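Lectin (Cicer arietinum, PDB 3S18) agglutinates red blood cells and probably recognises complex sugars, as a chickpea seed albumin with a four-bladed hemopexin-type beta-propeller fold. Local coordinates at residues 76-81 and 102-107; 119-124 and 134-139; 138-143 and 153-158; 171-176 and 185-190. All coordinates share one frame; numbering follows the deposited sequence.

Interaction 1: residues 76-81 and 102-107; sequences FIFYEN and KKIADM. With NA (sodium ion), chain H.
One blade of the hemopexin-type propeller here joins its second strand, and the turn that follows it, to the short helix at its outer end. The backbone bond that ties them runs from Ile-104 N to Asn-81 O, 2.7 Å long and close to straight. It uses the first N-H of helix 104-107, just past the N-cap residue Lys-103. The same oxygen receives a CA-H contact from Lys-103. Ile-104 then reaches inward. Its CG1 is anti to its own carbonyl carbon (chi1 -62°), and CD1 ends 3.5 Å from Glu-80 O. That carbonyl binds the sodium ion at 3.0 Å, together with ligands from Asp-65 and Ile-120. Ile-104 CG1 also meets the Phe-78 ring at its edge, 4.0 Å from Phe-78 CD1. One helical turn on, Met-107 bends its chain back to Phe-76. Its SD lies beside the edge of that ring in a Met-aromatic contact, 5.3 Å from the centroid, and its CG is 3.9 Å from Phe-76 CE1. Lys-103 NZ leads away, to a salt bridge with Glu-80 of the second subunit. Strand 82-87 lies between strands 74-79 and 96-103 in the sheet, and its Cys-83 touches both Phe-78 and Met-107.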
loop_
_atom_site.group_PDB
_atom_site.type_symbol
_atom_site.label_atom_id
_atom_site.label_comp_id
_atom_site.label_asym_id
_atom_site.label_seq_id
_atom_site.Cartn_x
_atom_site.Cartn_y
_atom_site.Cartn_z
ATOM N N PHE A 76 -8.316 -11.365 -8.582
ATOM C CA PHE A 76 -8.014 -10.044 -8.033
ATOM C C PHE A 76 -7.916 -10.188 -6.534
ATOM O O PHE A 76 -8.724 -10.874 -5.930
ATOM C CB PHE A 76 -9.129 -9.047 -8.345
ATOM C CG PHE A 76 -9.008 -8.388 -9.679
ATOM C CD1 PHE A 76 -8.131 -7.334 -9.871
ATOM C CD2 PHE A 76 -9.774 -8.806 -10.735
ATOM C CE1 PHE A 76 -8.025 -6.718 -11.102
ATOM C CE2 PHE A 76 -9.661 -8.206 -11.973
ATOM C CZ PHE A 76 -8.796 -7.157 -12.154
ATOM N N ILE A 77 -6.916 -9.556 -5.937
ATOM C CA ILE A 77 -6.752 -9.568 -4.492
ATOM C C ILE A 77 -6.692 -8.120 -4.001
ATOM O O ILE A 77 -6.294 -7.239 -4.755
ATOM C CB ILE A 77 -5.494 -10.371 -4.055
ATOM C CG1 ILE A 77 -4.203 -9.760 -4.634
ATOM C CG2 ILE A 77 -5.644 -11.853 -4.462
ATOM C CD1 ILE A 77 -2.931 -10.269 -3.975
ATOM N N PHE A 78 -7.113 -7.885 -2.756
ATOM C CA PHE A 78 -7.231 -6.535 -2.211
ATOM C C PHE A 78 -6.644 -6.422 -0.824
ATOM O O PHE A 78 -6.605 -7.392 -0.086
ATOM C CB PHE A 78 -8.691 -6.125 -2.097
ATOM C CG PHE A 78 -9.419 -6.033 -3.409
ATOM C CD1 PHE A 78 -9.610 -4.789 -4.014
ATOM C CD2 PHE A 78 -9.960 -7.173 -4.005
ATOM C CE1 PHE A 78 -10.318 -4.672 -5.225
ATOM C CE2 PHE A 78 -10.678 -7.079 -5.233
ATOM C CZ PHE A 78 -10.851 -5.811 -5.835
ATOM N N TYR A 79 -6.214 -5.211 -0.474
ATOM C CA TYR A 79 -5.937 -4.869 0.902
ATOM C C TYR A 79 -6.131 -3.377 1.035
ATOM O O TYR A 79 -5.414 -2.611 0.392
ATOM C CB TYR A 79 -4.521 -5.289 1.345
ATOM C CG TYR A 79 -4.275 -4.916 2.778
ATOM C CD1 TYR A 79 -4.778 -5.694 3.819
ATOM C CD2 TYR A 79 -3.580 -3.748 3.098
ATOM C CE1 TYR A 79 -4.587 -5.329 5.134
ATOM C CE2 TYR A 79 -3.381 -3.385 4.388
ATOM C CZ TYR A 79 -3.886 -4.170 5.406
ATOM O OH TYR A 79 -3.664 -3.774 6.708
ATOM N N GLU A 80 -7.100 -2.976 1.860
ATOM C CA GLU A 80 -7.518 -1.568 1.983
ATOM C C GLU A 80 -7.775 -0.971 0.594
ATOM O O GLU A 80 -8.451 -1.609 -0.219
ATOM C CB GLU A 80 -6.530 -0.770 2.855
ATOM C CG GLU A 80 -6.439 -1.366 4.295
ATOM C CD GLU A 80 -5.539 -0.596 5.242
ATOM O OE1 GLU A 80 -4.832 0.348 4.810
ATOM O OE2 GLU A 80 -5.552 -0.941 6.445
ATOM N N ASN A 81 -7.238 0.203 0.293
ATOM C CA ASN A 81 -7.518 0.811 -1.008
ATOM C C ASN A 81 -6.692 0.283 -2.194
ATOM O O ASN A 81 -6.759 0.852 -3.267
ATOM C CB ASN A 81 -7.510 2.367 -0.935
ATOM C CG ASN A 81 -6.144 2.944 -0.658
ATOM O OD1 ASN A 81 -5.200 2.199 -0.458
ATOM N ND2 ASN A 81 -6.026 4.288 -0.634
ATOM N N LYS A 102 -2.241 -1.537 -7.822
ATOM C CA LYS A 102 -2.844 -0.229 -8.062
ATOM C C LYS A 102 -3.802 0.072 -6.935
ATOM O O LYS A 102 -4.331 -0.853 -6.311
ATOM C CB LYS A 102 -3.694 -0.253 -9.339
ATOM C CG LYS A 102 -2.914 -0.311 -10.629
ATOM C CD LYS A 102 -3.783 0.178 -11.758
ATOM C CE LYS A 102 -3.089 0.035 -13.094
ATOM N NZ LYS A 102 -2.572 -1.355 -13.183
ATOM N N LYS A 103 -4.080 1.357 -6.730
ATOM C CA LYS A 103 -5.275 1.748 -5.987
ATOM C C LYS A 103 -6.543 1.228 -6.668
ATOM O O LYS A 103 -6.602 1.152 -7.909
ATOM C CB LYS A 103 -5.362 3.272 -5.835
ATOM C CG LYS A 103 -4.288 3.835 -4.929
ATOM C CD LYS A 103 -4.322 5.340 -4.920
ATOM C CE LYS A 103 -3.221 5.867 -4.030
ATOM N NZ LYS A 103 -3.102 7.362 -4.074
ATOM N N ILE A 104 -7.562 0.919 -5.861
ATOM C CA ILE A 104 -8.865 0.530 -6.389
ATOM C C ILE A 104 -9.392 1.516 -7.446
ATOM O O ILE A 104 -9.891 1.093 -8.491
ATOM C CB ILE A 104 -9.917 0.329 -5.266
ATOM C CG1 ILE A 104 -9.483 -0.815 -4.326
ATOM C CG2 ILE A 104 -11.298 0.062 -5.868
ATOM C CD1 ILE A 104 -10.332 -0.950 -3.059
ATOM N N ALA A 105 -9.249 2.816 -7.182
ATOM C CA ALA A 105 -9.741 3.864 -8.095
ATOM C C ALA A 105 -9.043 3.838 -9.453
ATOM O O ALA A 105 -9.649 4.210 -10.458
ATOM C CB ALA A 105 -9.620 5.285 -7.445
ATOM N N ASP A 106 -7.782 3.398 -9.487
ATOM C CA ASP A 106 -7.049 3.313 -10.751
ATOM C C ASP A 106 -7.294 1.996 -11.498
ATOM O O ASP A 106 -7.144 1.948 -12.713
ATOM C CB ASP A 106 -5.540 3.535 -10.564
ATOM C CG ASP A 106 -5.195 4.957 -10.090
ATOM O OD1 ASP A 106 -5.957 5.904 -10.357
ATOM O OD2 ASP A 106 -4.144 5.122 -9.432
ATOM N N MET A 107 -7.626 0.931 -10.777
ATOM C CA MET A 107 -7.942 -0.337 -11.400
ATOM C C MET A 107 -9.394 -0.326 -11.898
ATOM O O MET A 107 -9.694 -0.857 -12.974
ATOM C CB MET A 107 -7.765 -1.466 -10.399
ATOM C CG MET A 107 -7.841 -2.857 -11.015
ATOM S SD MET A 107 -6.370 -3.277 -11.976
ATOM C CE MET A 107 -5.232 -3.876 -10.722
HETATM NA NA NA H . -10.298 -3.867 0.253
#

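Interaction 2: residues 119-124 and 134-139; sequences GIDAAF and LFKGDK. With CA (calcium ion), chain D.
Strands 122-124 and 134-136 run antiparallel at 164°, and Ala-122 and Phe-135 form a hydrogen-bonded pair. Phe-135 N donates to Ala-122 O at 2.8 Å. Phe-135 O takes two N-H groups: Asp-121 N at 2.8 Å and, weakly, Ala-122 N. Two residues thus face one, which is a classic beta bulge. Asp-121 keeps its CG anti to its carbonyl carbon (chi1 -70°), which carries the carboxylate across to the turn after strand 131-136. There OD2 accepts Gly-137 N at 2.8 Å, from above the carboxylate plane, and a water also reaches this oxygen. Lys-136 crosses Asp-121 at about a right angle, its CD 3.7 Å from Asp-121 OD1. Its chain bends so that NZ reaches Gly-119 O at 2.6 Å, from above the carbonyl plane. NZ has a second acceptor in Val-115 O. This is the inner hairpin of a hemopexin blade, where the bulge presents Asp-121 O to the calcium ion at 2.4 Å. Asn-7, Asp-65 and Asp-174 supply the other protein ligands. Ile-120 belongs to the sodium site with Asp-65 and Glu-80. On one face of the sheet, Leu-134 CG packs on Ala-123 CB, while its CD2 is 3.7 Å from Ile-120 CD1. On the face of Phe-135, the ring meets that of Phe-124 rim to rim, with planes 23° apart and Phe-124 CE1 3.7 Å from Phe-135 CE2.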
loop_
_atom_site.group_PDB
_atom_site.type_symbol
_atom_site.label_atom_id
_atom_site.label_comp_id
_atom_site.label_asym_id
_atom_site.label_seq_id
_atom_site.Cartn_x
_atom_site.Cartn_y
_atom_site.Cartn_z
ATOM N N GLY A 119 -11.805 0.616 -0.038
ATOM C CA GLY A 119 -11.742 -0.785 0.323
ATOM C C GLY A 119 -13.048 -1.518 0.104
ATOM O O GLY A 119 -14.115 -0.908 0.089
ATOM N N ILE A 120 -12.951 -2.842 -0.045
ATOM C CA ILE A 120 -14.105 -3.688 -0.336
ATOM C C ILE A 120 -14.157 -4.830 0.703
ATOM O O ILE A 120 -13.119 -5.391 1.072
ATOM C CB ILE A 120 -14.029 -4.224 -1.815
ATOM C CG1 ILE A 120 -13.824 -3.036 -2.772
ATOM C CG2 ILE A 120 -15.306 -5.031 -2.189
ATOM C CD1 ILE A 120 -13.651 -3.348 -4.257
ATOM N N ASP A 121 -15.359 -5.169 1.177
ATOM C CA ASP A 121 -15.518 -6.219 2.213
ATOM C C ASP A 121 -15.365 -7.632 1.657
ATOM O O ASP A 121 -14.664 -8.449 2.235
ATOM C CB ASP A 121 -16.884 -6.112 2.920
ATOM C CG ASP A 121 -17.009 -4.889 3.819
ATOM O OD1 ASP A 121 -15.988 -4.336 4.272
ATOM O OD2 ASP A 121 -18.152 -4.464 4.066
ATOM N N ALA A 122 -16.036 -7.924 0.546
ATOM C CA ALA A 122 -16.126 -9.287 0.014
ATOM C C ALA A 122 -16.552 -9.179 -1.415
ATOM O O ALA A 122 -17.014 -8.103 -1.855
ATOM C CB ALA A 122 -17.167 -10.107 0.781
ATOM N N ALA A 123 -16.384 -10.281 -2.143
ATOM C CA ALA A 123 -16.784 -10.354 -3.536
ATOM C C ALA A 123 -16.955 -11.805 -3.938
ATOM O O ALA A 123 -16.340 -12.702 -3.355
ATOM C CB ALA A 123 -15.740 -9.685 -4.436
ATOM N N PHE A 124 -17.792 -12.056 -4.933
ATOM C CA PHE A 124 -17.747 -13.369 -5.581
ATOM C C PHE A 124 -18.016 -13.288 -7.070
ATOM O O PHE A 124 -18.696 -12.371 -7.539
ATOM C CB PHE A 124 -18.612 -14.413 -4.846
ATOM C CG PHE A 124 -20.097 -14.189 -4.959
ATOM C CD1 PHE A 124 -20.776 -13.429 -4.005
ATOM C CD2 PHE A 124 -20.823 -14.753 -6.019
ATOM C CE1 PHE A 124 -22.163 -13.223 -4.113
ATOM C CE2 PHE A 124 -22.187 -14.565 -6.129
ATOM C CZ PHE A 124 -22.869 -13.798 -5.171
ATOM N N LEU A 134 -19.663 -7.418 -5.630
ATOM C CA LEU A 134 -18.754 -6.902 -4.608
ATOM C C LEU A 134 -19.598 -6.240 -3.538
ATOM O O LEU A 134 -20.641 -5.662 -3.848
ATOM C CB LEU A 134 -17.737 -5.901 -5.194
ATOM C CG LEU A 134 -16.830 -6.429 -6.321
ATOM C CD1 LEU A 134 -17.541 -6.377 -7.668
ATOM C CD2 LEU A 134 -15.523 -5.671 -6.412
ATOM N N PHE A 135 -19.136 -6.317 -2.289
ATOM C CA PHE A 135 -19.901 -5.872 -1.140
ATOM C C PHE A 135 -19.072 -4.921 -0.277
ATOM O O PHE A 135 -17.871 -5.143 -0.084
ATOM C CB PHE A 135 -20.319 -7.083 -0.316
ATOM C CG PHE A 135 -21.152 -8.088 -1.082
ATOM C CD1 PHE A 135 -22.543 -7.968 -1.125
ATOM C CD2 PHE A 135 -20.554 -9.142 -1.751
ATOM C CE1 PHE A 135 -23.317 -8.887 -1.831
ATOM C CE2 PHE A 135 -21.327 -10.079 -2.449
ATOM C CZ PHE A 135 -22.716 -9.941 -2.485
ATOM N N LYS A 136 -19.718 -3.861 0.222
ATOM C CA LYS A 136 -19.101 -2.882 1.122
ATOM C C LYS A 136 -20.194 -2.316 2.015
ATOM O O LYS A 136 -21.179 -1.755 1.522
ATOM C CB LYS A 136 -18.398 -1.765 0.347
ATOM C CG LYS A 136 -17.667 -0.732 1.209
ATOM C CD LYS A 136 -16.656 -1.375 2.160
ATOM C CE LYS A 136 -15.913 -0.335 2.996
ATOM N NZ LYS A 136 -15.021 0.501 2.111
ATOM N N GLY A 137 -20.048 -2.511 3.326
ATOM C CA GLY A 137 -21.103 -2.122 4.262
ATOM C C GLY A 137 -22.388 -2.820 3.858
ATOM O O GLY A 137 -22.373 -4.026 3.570
ATOM N N ASP A 138 -23.485 -2.063 3.804
ATOM C CA ASP A 138 -24.793 -2.608 3.433
ATOM C C ASP A 138 -25.124 -2.486 1.928
ATOM O O ASP A 138 -26.291 -2.612 1.541
ATOM C CB ASP A 138 -25.898 -1.949 4.267
ATOM C CG ASP A 138 -25.934 -0.444 4.103
ATOM O OD1 ASP A 138 -25.064 0.126 3.397
ATOM O OD2 ASP A 138 -26.825 0.181 4.693
ATOM N N LYS A 139 -24.097 -2.268 1.103
ATOM C CA LYS A 139 -24.254 -2.061 -0.332
ATOM C C LYS A 139 -23.590 -3.158 -1.140
ATOM O O LYS A 139 -22.652 -3.847 -0.675
ATOM C CB LYS A 139 -23.624 -0.723 -0.766
ATOM C CG LYS A 139 -24.136 0.520 -0.044
ATOM C CD LYS A 139 -25.571 0.831 -0.452
ATOM C CE LYS A 139 -26.157 1.927 0.417
ATOM N NZ LYS A 139 -27.525 1.540 0.829
HETATM CA CA CA D . -13.117 -8.954 4.007
HETATM O O HOH W 1 -12.419 -6.681 4.055
HETATM O O HOH W 2 -20.261 -5.987 3.241
HETATM O O HOH W 3 -14.041 -7.810 5.692
#

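Interaction 3: residues 138-143 and 153-158; sequences DKYARI and NKSISD. With SO4 (sulfate ion), chain C.
With CG set between its backbone N and carbonyl carbon (chi1 84°), Tyr-140 lays its ring beside segment 153-158. Ser-155 has the same kind of first torsion (chi1 68°), and its OG comes 3.5 Å from Tyr-140 CE1. The carbonyl of Ile-156 lies at the ring edge, its O 3.4 Å from Tyr-140 CE1. A water sits over the centre of one ring face. It donates to both Tyr-140 O and Asn-153 O, bridging the two segments. At the far end of the ring, Tyr-140 OH gives a 2.5 Å bond to O4 of a sulfate ion, probably from the crystallisation liquor. Tyr-133 and Gln-152 also bind this sulfate, and the Arg-142 guanidinium turns one face to its O2. The backbones pair antiparallel. Tyr-140 N donates to Ser-155 O at 2.8 Å, and Ser-155 N returns a 3.3 Å bond to Tyr-140 O. Past the N-cap residue Ile-156, Ser-157 N makes a nearly straight 3.0 Å bond to Asp-138 O, which joins the helix start to the turn. Ala-141 CB touches Lys-154 CG at 3.9 Å. The contact forms the outer hairpin of its blade, strands 139-144 and 149-156. Strand 131-136 flanks it on the inner side, with Phe-135 against Tyr-140, and helix 157-160 follows directly.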
loop_
_atom_site.group_PDB
_atom_site.type_symbol
_atom_site.label_atom_id
_atom_site.label_comp_id
_atom_site.label_asym_id
_atom_site.label_seq_id
_atom_site.Cartn_x
_atom_site.Cartn_y
_atom_site.Cartn_z
ATOM N N ASP A 138 -23.485 -2.063 3.804
ATOM C CA ASP A 138 -24.793 -2.608 3.433
ATOM C C ASP A 138 -25.124 -2.486 1.928
ATOM O O ASP A 138 -26.291 -2.612 1.541
ATOM C CB ASP A 138 -25.898 -1.949 4.267
ATOM C CG ASP A 138 -25.934 -0.444 4.103
ATOM O OD1 ASP A 138 -25.064 0.126 3.397
ATOM O OD2 ASP A 138 -26.825 0.181 4.693
ATOM N N LYS A 139 -24.097 -2.268 1.103
ATOM C CA LYS A 139 -24.254 -2.061 -0.332
ATOM C C LYS A 139 -23.590 -3.158 -1.140
ATOM O O LYS A 139 -22.652 -3.847 -0.675
ATOM C CB LYS A 139 -23.624 -0.723 -0.766
ATOM C CG LYS A 139 -24.136 0.520 -0.044
ATOM C CD LYS A 139 -25.571 0.831 -0.452
ATOM C CE LYS A 139 -26.157 1.927 0.417
ATOM N NZ LYS A 139 -27.525 1.540 0.829
ATOM N N TYR A 140 -24.064 -3.308 -2.369
ATOM C CA TYR A 140 -23.369 -4.160 -3.316
ATOM C C TYR A 140 -23.273 -3.526 -4.699
ATOM O O TYR A 140 -24.135 -2.755 -5.111
ATOM C CB TYR A 140 -23.982 -5.578 -3.372
ATOM C CG TYR A 140 -25.176 -5.735 -4.291
ATOM C CD1 TYR A 140 -26.420 -5.182 -3.966
ATOM C CD2 TYR A 140 -25.070 -6.458 -5.480
ATOM C CE1 TYR A 140 -27.520 -5.339 -4.819
ATOM C CE2 TYR A 140 -26.164 -6.622 -6.325
ATOM C CZ TYR A 140 -27.378 -6.058 -5.989
ATOM O OH TYR A 140 -28.442 -6.191 -6.855
ATOM N N ALA A 141 -22.216 -3.899 -5.407
ATOM C CA ALA A 141 -22.043 -3.548 -6.798
ATOM C C ALA A 141 -21.981 -4.806 -7.650
ATOM O O ALA A 141 -21.622 -5.879 -7.180
ATOM C CB ALA A 141 -20.784 -2.722 -6.983
ATOM N N ARG A 142 -22.336 -4.644 -8.917
ATOM C CA ARG A 142 -22.305 -5.697 -9.893
ATOM C C ARG A 142 -21.514 -5.127 -11.064
ATOM O O ARG A 142 -21.918 -4.115 -11.652
ATOM C CB ARG A 142 -23.735 -6.003 -10.327
ATOM C CG ARG A 142 -23.870 -7.121 -11.346
ATOM C CD ARG A 142 -25.287 -7.107 -11.870
ATOM N NE ARG A 142 -25.448 -8.081 -12.933
ATOM C CZ ARG A 142 -26.574 -8.274 -13.617
ATOM N NH1 ARG A 142 -27.662 -7.557 -13.348
ATOM N NH2 ARG A 142 -26.604 -9.194 -14.564
ATOM N N ILE A 143 -20.378 -5.751 -11.375
ATOM C CA ILE A 143 -19.472 -5.213 -12.400
ATOM C C ILE A 143 -19.134 -6.253 -13.457
ATOM O O ILE A 143 -19.430 -7.439 -13.287
ATOM C CB ILE A 143 -18.145 -4.657 -11.800
ATOM C CG1 ILE A 143 -17.208 -5.800 -11.375
ATOM C CG2 ILE A 143 -18.435 -3.655 -10.651
ATOM C CD1 ILE A 143 -15.763 -5.364 -11.058
ATOM N N ASN A 153 -26.810 0.542 -10.995
ATOM C CA ASN A 153 -26.577 1.388 -9.818
ATOM C C ASN A 153 -26.199 0.542 -8.598
ATOM O O ASN A 153 -26.705 -0.564 -8.408
ATOM C CB ASN A 153 -27.825 2.204 -9.455
ATOM C CG ASN A 153 -28.145 3.297 -10.453
ATOM O OD1 ASN A 153 -27.270 3.816 -11.162
ATOM N ND2 ASN A 153 -29.424 3.665 -10.509
ATOM N N LYS A 154 -25.315 1.069 -7.762
ATOM C CA LYS A 154 -25.015 0.412 -6.507
ATOM C C LYS A 154 -26.276 0.482 -5.659
ATOM O O LYS A 154 -26.964 1.496 -5.649
ATOM C CB LYS A 154 -23.844 1.099 -5.812
ATOM C CG LYS A 154 -22.494 0.800 -6.494
ATOM C CD LYS A 154 -21.456 1.761 -6.001
ATOM C CE LYS A 154 -20.925 2.596 -7.109
ATOM N NZ LYS A 154 -19.874 1.825 -7.868
ATOM N N SER A 155 -26.609 -0.612 -4.997
ATOM C CA SER A 155 -27.779 -0.575 -4.161
ATOM C C SER A 155 -27.626 -1.460 -2.938
ATOM O O SER A 155 -26.595 -2.095 -2.722
ATOM C CB SER A 155 -29.062 -0.887 -4.957
ATOM O OG SER A 155 -29.079 -2.233 -5.386
ATOM N N ILE A 156 -28.659 -1.445 -2.127
ATOM C CA ILE A 156 -28.682 -2.169 -0.891
ATOM C C ILE A 156 -28.597 -3.674 -1.160
ATOM O O ILE A 156 -29.213 -4.193 -2.106
ATOM C CB ILE A 156 -29.944 -1.784 -0.123
ATOM C CG1 ILE A 156 -29.748 -0.416 0.552
ATOM C CG2 ILE A 156 -30.287 -2.831 0.874
ATOM C CD1 ILE A 156 -31.004 0.128 1.136
ATOM N N SER A 157 -27.799 -4.357 -0.344
ATOM C CA SER A 157 -27.648 -5.802 -0.445
ATOM C C SER A 157 -28.994 -6.523 -0.531
ATOM O O SER A 157 -29.176 -7.375 -1.394
ATOM C CB SER A 157 -26.797 -6.336 0.716
ATOM O OG SER A 157 -26.871 -7.758 0.808
ATOM N N ASP A 158 -29.944 -6.153 0.329
ATOM C CA ASP A 158 -31.260 -6.814 0.343
ATOM C C ASP A 158 -32.152 -6.507 -0.868
ATOM O O ASP A 158 -33.042 -7.298 -1.190
ATOM C CB ASP A 158 -32.007 -6.578 1.661
ATOM C CG ASP A 158 -32.181 -5.110 1.986
ATOM O OD1 ASP A 158 -32.865 -4.386 1.225
ATOM O OD2 ASP A 158 -31.644 -4.678 3.030
HETATM S S SO4 C . -28.578 -9.056 -9.054
HETATM O O1 SO4 C . -28.115 -9.843 -7.924
HETATM O O2 SO4 C . -28.090 -9.646 -10.273
HETATM O O3 SO4 C . -30.018 -9.124 -8.928
HETATM O O4 SO4 C . -28.244 -7.644 -8.929
HETATM O O HOH W 4 -25.969 -3.094 -7.492
#

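Interaction 4: residues 171-176 and 185-190; sequences AGMDSA and AYLFKG. With CA (calcium ion), chain D.
Backbone bonds link Ser-175 and Phe-188 across the hairpin. Phe-188 N donates to Ser-175 O at 2.9 Å. Phe-188 O receives Asp-174 N, also at 2.9 Å, and more weakly Ser-175 N. The side-chain bond is that of Lys-189. Its CG is anti to the backbone N (chi1 -171°), and the extended chain beyond it carries Lys-189 NZ to Gly-172 O, 2.8 Å away. The ammonium comes from above the carbonyl plane, and NZ also bonds to Ile-168 O, its strongest polar partner. Asp-174 OD2 lies alongside the Lys-189 chain, 4.1 Å from Lys-189 CG. Apolar contacts lie on the face of Ala-176 and Leu-187. The two Leu-187 methyls have different partners: CD1 lies 3.9 Å from Met-173 SD, and CD2 lies 4.0 Å from Ala-176 CB. On the face of Phe-188, Ser-175 OG is 3.3 Å from Phe-188 CB and bonds weakly to Ile-6 O. The Phe-188 ring meets Trp-217 edge-to-face. The metal contact comes from the backbone: Asp-174 O binds the calcium ion at 2.4 Å. Asp-174 and Ser-175 both face Phe-188, a classic beta bulge, and it turns this carbonyl into the central channel of the hemopexin propeller, where the calcium sits.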
loop_
_atom_site.group_PDB
_atom_site.type_symbol
_atom_site.label_atom_id
_atom_site.label_comp_id
_atom_site.label_asym_id
_atom_site.label_seq_id
_atom_site.Cartn_x
_atom_site.Cartn_y
_atom_site.Cartn_z
ATOM N N ALA A 171 -26.613 -6.312 6.875
ATOM C CA ALA A 171 -25.776 -5.143 7.209
ATOM C C ALA A 171 -24.336 -5.247 6.696
ATOM O O ALA A 171 -23.524 -4.343 6.932
ATOM C CB ALA A 171 -25.773 -4.895 8.729
ATOM N N GLY A 172 -24.020 -6.341 6.006
ATOM C CA GLY A 172 -22.682 -6.533 5.428
ATOM C C GLY A 172 -22.132 -7.941 5.585
ATOM O O GLY A 172 -22.656 -8.744 6.381
ATOM N N MET A 173 -21.084 -8.257 4.827
ATOM C CA MET A 173 -20.434 -9.560 4.970
ATOM C C MET A 173 -18.929 -9.499 4.845
ATOM O O MET A 173 -18.404 -8.662 4.122
ATOM C CB MET A 173 -21.022 -10.608 4.031
ATOM C CG MET A 173 -21.070 -10.227 2.613
ATOM S SD MET A 173 -22.683 -10.707 1.974
ATOM C CE MET A 173 -23.757 -9.855 3.114
ATOM N N ASP A 174 -18.257 -10.389 5.567
ATOM C CA ASP A 174 -16.810 -10.326 5.747
ATOM C C ASP A 174 -16.017 -10.972 4.612
ATOM O O ASP A 174 -14.908 -10.554 4.307
ATOM C CB ASP A 174 -16.404 -10.939 7.100
ATOM C CG ASP A 174 -16.695 -10.020 8.279
ATOM O OD1 ASP A 174 -16.919 -8.820 8.015
ATOM O OD2 ASP A 174 -16.693 -10.485 9.472
ATOM N N SER A 175 -16.579 -12.004 3.999
ATOM C CA SER A 175 -15.909 -12.674 2.885
ATOM C C SER A 175 -16.893 -13.539 2.153
ATOM O O SER A 175 -17.969 -13.794 2.669
ATOM C CB SER A 175 -14.758 -13.524 3.365
ATOM O OG SER A 175 -15.227 -14.406 4.363
ATOM N N ALA A 176 -16.510 -13.980 0.953
ATOM C CA ALA A 176 -17.362 -14.802 0.094
ATOM C C ALA A 176 -16.544 -15.466 -0.998
ATOM O O ALA A 176 -15.452 -14.988 -1.355
ATOM C CB ALA A 176 -18.476 -13.946 -0.548
ATOM N N ALA A 185 -23.266 -19.802 -3.794
ATOM C CA ALA A 185 -22.169 -19.060 -3.202
ATOM C C ALA A 185 -22.187 -19.201 -1.686
ATOM O O ALA A 185 -23.222 -19.551 -1.089
ATOM C CB ALA A 185 -22.245 -17.584 -3.611
ATOM N N TYR A 186 -21.032 -18.941 -1.073
ATOM C CA TYR A 186 -20.892 -18.978 0.368
ATOM C C TYR A 186 -20.572 -17.591 0.887
ATOM O O TYR A 186 -19.725 -16.894 0.342
ATOM C CB TYR A 186 -19.785 -19.946 0.770
ATOM C CG TYR A 186 -20.076 -21.395 0.438
ATOM C CD1 TYR A 186 -20.859 -22.189 1.291
ATOM C CD2 TYR A 186 -19.562 -21.974 -0.711
ATOM C CE1 TYR A 186 -21.123 -23.536 0.993
ATOM C CE2 TYR A 186 -19.818 -23.308 -1.022
ATOM C CZ TYR A 186 -20.594 -24.079 -0.171
ATOM O OH TYR A 186 -20.827 -25.385 -0.490
ATOM N N LEU A 187 -21.247 -17.199 1.952
ATOM C CA LEU A 187 -21.010 -15.916 2.568
ATOM C C LEU A 187 -20.549 -16.167 3.992
ATOM O O LEU A 187 -21.059 -17.078 4.655
ATOM C CB LEU A 187 -22.298 -15.086 2.580
ATOM C CG LEU A 187 -23.170 -15.047 1.324
ATOM C CD1 LEU A 187 -24.413 -14.180 1.589
ATOM C CD2 LEU A 187 -22.396 -14.523 0.112
ATOM N N PHE A 188 -19.612 -15.357 4.467
ATOM C CA PHE A 188 -19.137 -15.493 5.839
ATOM C C PHE A 188 -19.196 -14.196 6.614
ATOM O O PHE A 188 -18.985 -13.113 6.056
ATOM C CB PHE A 188 -17.701 -16.018 5.862
ATOM C CG PHE A 188 -17.531 -17.330 5.182
ATOM C CD1 PHE A 188 -17.670 -18.511 5.889
ATOM C CD2 PHE A 188 -17.214 -17.382 3.830
ATOM C CE1 PHE A 188 -17.518 -19.760 5.253
ATOM C CE2 PHE A 188 -17.057 -18.607 3.181
ATOM C CZ PHE A 188 -17.207 -19.801 3.894
ATOM N N LYS A 189 -19.464 -14.315 7.910
ATOM C CA LYS A 189 -19.471 -13.173 8.822
ATOM C C LYS A 189 -19.354 -13.674 10.258
ATOM O O LYS A 189 -20.249 -14.362 10.750
ATOM C CB LYS A 189 -20.751 -12.352 8.662
ATOM C CG LYS A 189 -20.711 -11.042 9.414
ATOM C CD LYS A 189 -22.077 -10.385 9.426
ATOM C CE LYS A 189 -21.962 -8.897 9.705
ATOM N NZ LYS A 189 -23.125 -8.175 9.129
ATOM N N GLY A 190 -18.257 -13.324 10.924
ATOM C CA GLY A 190 -17.966 -13.845 12.253
ATOM C C GLY A 190 -17.900 -15.364 12.230
ATOM O O GLY A 190 -17.262 -15.956 11.348
HETATM CA CA CA D . -13.117 -8.954 4.007
HETATM O O HOH W 3 -14.041 -7.810 5.692
HETATM O O HOH W 1 -12.419 -6.681 4.055
#

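Interactions 2 and 4 are buried, and interactions 1 and 3 are only partly so. The buried pair are inner hairpins of two different blades. Each has a beta bulge, a lysine-to-glycine-carbonyl bond and a carbonyl on the shared calcium ion, and they touch where Ala-122 CB packs on Ser-175 CA. Interactions 2 and 3 belong to one sheet: strands 131-136 and 139-144 are neighbours in it. Interactions 1 and 3 both involve a short helix at the end of a blade. Interaction 1 also faces the second subunit, whereas interaction 3 carries a sulfate. Interactions 1 and 2 share the sodium site, through Glu-80 and Ile-120, and meet where Phe-78 and Ile-104 pack on Gly-119 and Ile-120.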